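Local coordinates for protein orotidine 5'-phosphate decarboxylase (Pyrococcus horikoshii, PDB 2CZD) that probably catalyses the decarboxylation of orotidine 5'-monophosphate to UMP, the last step of de novo UMP synthesis, as a homodimer, at residues I42-R45 with L46-E49. Residues are numbered along the deposited sequence; the frame is centred on the assembly and turned at random.
Sequences IIRR and LKEE
R44 slants across K47 and E48, one turn further on. From CB, with CG anti to the backbone N (chi1 179°), its chain bends at chi2 and chi3: R44 CG lies 4.1 Å from E48 CG, and R44 CD 3.9 Å from both E48 CG and E48 OE2. At the tip, R44 NH1 comes to 4.1 Å from K47 CG, the guanidinium turned 61° from the E48 carboxylate. R44 NH1 and E48 OE2 stay 4.4 Å apart, beyond a salt bridge, though the opposite charges probably attract weakly; the R44 methylenes come closer. R44 NH2 makes a weak hydrogen bond to G76 O. On the buried side, L46 CD1 meets I42 CG1 at 4.2 Å. Regular i to i+4 alpha-helical bonds run beneath these side chains, E48 N to R44 O being 2.8 Å long. Helix 41-50 belongs to the outer layer of the TIM barrel: I43, L46 and K47 pack on I54 of strand 53-60, whereas R45, L46 and E49 touch I15 of helix 11-21. R45 is salt-bridged to E12 of that helix; K47 NZ reaches D80 (salt bridge) and G78 O (hydrogen bond) between helix 64-76 and strand 81-85.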
ATOM      1  N   ILE B  42      14.770  -7.511  -7.159  1.00 17.93           N
ATOM      2  CA  ILE B  42      14.480  -8.940  -7.076  1.00 17.73           C
ATOM      3  C   ILE B  42      13.502  -9.235  -8.218  1.00 16.99           C
ATOM      4  O   ILE B  42      13.449 -10.343  -8.758  1.00 15.12           O
ATOM      5  CB  ILE B  42      13.830  -9.336  -5.698  1.00 19.13           C
ATOM      6  CG1 ILE B  42      13.647 -10.853  -5.601  1.00 20.93           C
ATOM      7  CG2 ILE B  42      12.447  -8.704  -5.536  1.00 16.95           C
ATOM      8  CD1 ILE B  42      14.935 -11.638  -5.586  1.00 19.47           C
ATOM      9  N   ILE B  43      12.716  -8.233  -8.585  1.00 14.67           N
ATOM     10  CA  ILE B  43      11.766  -8.431  -9.672  1.00 13.35           C
ATOM     11  C   ILE B  43      12.503  -8.639 -11.002  1.00 13.55           C
ATOM     12  O   ILE B  43      12.138  -9.512 -11.784  1.00 15.64           O
ATOM     13  CB  ILE B  43      10.802  -7.229  -9.796  1.00 12.98           C
ATOM     14  CG1 ILE B  43       9.868  -7.204  -8.588  1.00 13.84           C
ATOM     15  CG2 ILE B  43       9.977  -7.337 -11.059  1.00 16.43           C
ATOM     16  CD1 ILE B  43       9.052  -5.918  -8.484  1.00 12.22           C
ATOM     17  N   ARG B  44      13.543  -7.848 -11.253  1.00 16.54           N
ATOM     18  CA  ARG B  44      14.278  -7.995 -12.504  1.00 17.37           C
ATOM     19  C   ARG B  44      15.063  -9.290 -12.487  1.00 19.70           C
ATOM     20  O   ARG B  44      15.167  -9.970 -13.516  1.00 20.89           O
ATOM     21  CB  ARG B  44      15.229  -6.819 -12.752  1.00 19.88           C
ATOM     22  CG  ARG B  44      16.051  -6.944 -14.055  1.00 21.27           C
ATOM     23  CD  ARG B  44      15.189  -6.940 -15.344  1.00 22.58           C
ATOM     24  NE  ARG B  44      14.560  -5.642 -15.618  1.00 19.62           N
ATOM     25  CZ  ARG B  44      13.573  -5.459 -16.491  1.00 24.22           C
ATOM     26  NH1 ARG B  44      13.096  -6.485 -17.185  1.00 28.43           N
ATOM     27  NH2 ARG B  44      13.049  -4.252 -16.665  1.00 25.72           N
ATOM     28  N   ARG B  45      15.612  -9.641 -11.329  1.00 18.15           N
ATOM     29  CA  ARG B  45      16.373 -10.885 -11.227  1.00 21.29           C
ATOM     30  C   ARG B  45      15.446 -12.050 -11.575  1.00 21.40           C
ATOM     31  O   ARG B  45      15.809 -12.938 -12.359  1.00 19.46           O
ATOM     32  CB  ARG B  45      16.923 -11.077  -9.812  1.00 25.56           C
ATOM     33  CG  ARG B  45      17.901 -10.014  -9.357  1.00 32.25           C
ATOM     34  CD  ARG B  45      18.213 -10.180  -7.870  1.00 33.12           C
ATOM     35  NE  ARG B  45      18.691 -11.529  -7.591  1.00 39.79           N
ATOM     36  CZ  ARG B  45      18.967 -11.999  -6.380  1.00 40.11           C
ATOM     37  NH1 ARG B  45      18.810 -11.228  -5.309  1.00 41.88           N
ATOM     38  NH2 ARG B  45      19.415 -13.242  -6.244  1.00 39.60           N
ATOM     39  N   LEU B  46      14.246 -12.042 -10.995  1.00 20.67           N
ATOM     40  CA  LEU B  46      13.274 -13.092 -11.258  1.00 19.13           C
ATOM     41  C   LEU B  46      12.892 -13.109 -12.739  1.00 18.31           C
ATOM     42  O   LEU B  46      12.828 -14.178 -13.356  1.00 17.26           O
ATOM     43  CB  LEU B  46      12.017 -12.895 -10.389  1.00 18.80           C
ATOM     44  CG  LEU B  46      12.092 -13.276  -8.899  1.00 17.15           C
ATOM     45  CD1 LEU B  46      10.900 -12.676  -8.141  1.00 20.67           C
ATOM     46  CD2 LEU B  46      12.130 -14.799  -8.753  1.00 22.46           C
ATOM     47  N   LYS B  47      12.669 -11.938 -13.326  1.00 17.32           N
ATOM     48  CA  LYS B  47      12.295 -11.891 -14.735  1.00 17.54           C
ATOM     49  C   LYS B  47      13.415 -12.453 -15.616  1.00 20.03           C
ATOM     50  O   LYS B  47      13.156 -13.223 -16.534  1.00 20.12           O
ATOM     51  CB  LYS B  47      11.972 -10.450 -15.168  1.00 21.08           C
ATOM     52  CG  LYS B  47      11.602 -10.302 -16.641  1.00 23.81           C
ATOM     53  CD  LYS B  47      10.459 -11.256 -17.039  1.00 27.43           C
ATOM     54  CE  LYS B  47       9.136 -10.940 -16.322  1.00 28.83           C
ATOM     55  NZ  LYS B  47       8.541  -9.653 -16.801  1.00 25.40           N
ATOM     56  N   GLU B  48      14.654 -12.064 -15.331  1.00 21.36           N
ATOM     57  CA  GLU B  48      15.785 -12.534 -16.127  1.00 21.56           C
ATOM     58  C   GLU B  48      16.064 -14.023 -15.933  1.00 24.03           C
ATOM     59  O   GLU B  48      16.388 -14.737 -16.890  1.00 24.00           O
ATOM     60  CB  GLU B  48      17.036 -11.725 -15.778  1.00 22.98           C
ATOM     61  CG  GLU B  48      16.971 -10.257 -16.203  1.00 25.92           C
ATOM     62  CD  GLU B  48      17.049 -10.078 -17.711  1.00 29.15           C
ATOM     63  OE1 GLU B  48      17.905 -10.735 -18.349  1.00 29.37           O
ATOM     64  OE2 GLU B  48      16.262  -9.272 -18.252  1.00 29.09           O
ATOM     65  N   GLU B  49      15.927 -14.487 -14.698  1.00 22.78           N
ATOM     66  CA  GLU B  49      16.191 -15.886 -14.356  1.00 24.77           C
ATOM     67  C   GLU B  49      15.137 -16.906 -14.772  1.00 26.90           C
ATOM     68  O   GLU B  49      15.479 -18.039 -15.106  1.00 29.47           O
ATOM     69  CB  GLU B  49      16.408 -16.020 -12.846  1.00 26.95           C
ATOM     70  CG  GLU B  49      17.716 -15.444 -12.342  1.00 29.40           C
ATOM     71  CD  GLU B  49      18.898 -16.268 -12.785  1.00 32.48           C
ATOM     72  OE1 GLU B  49      18.920 -17.480 -12.467  1.00 35.58           O
ATOM     73  OE2 GLU B  49      19.794 -15.716 -13.459  1.00 36.97           O
TER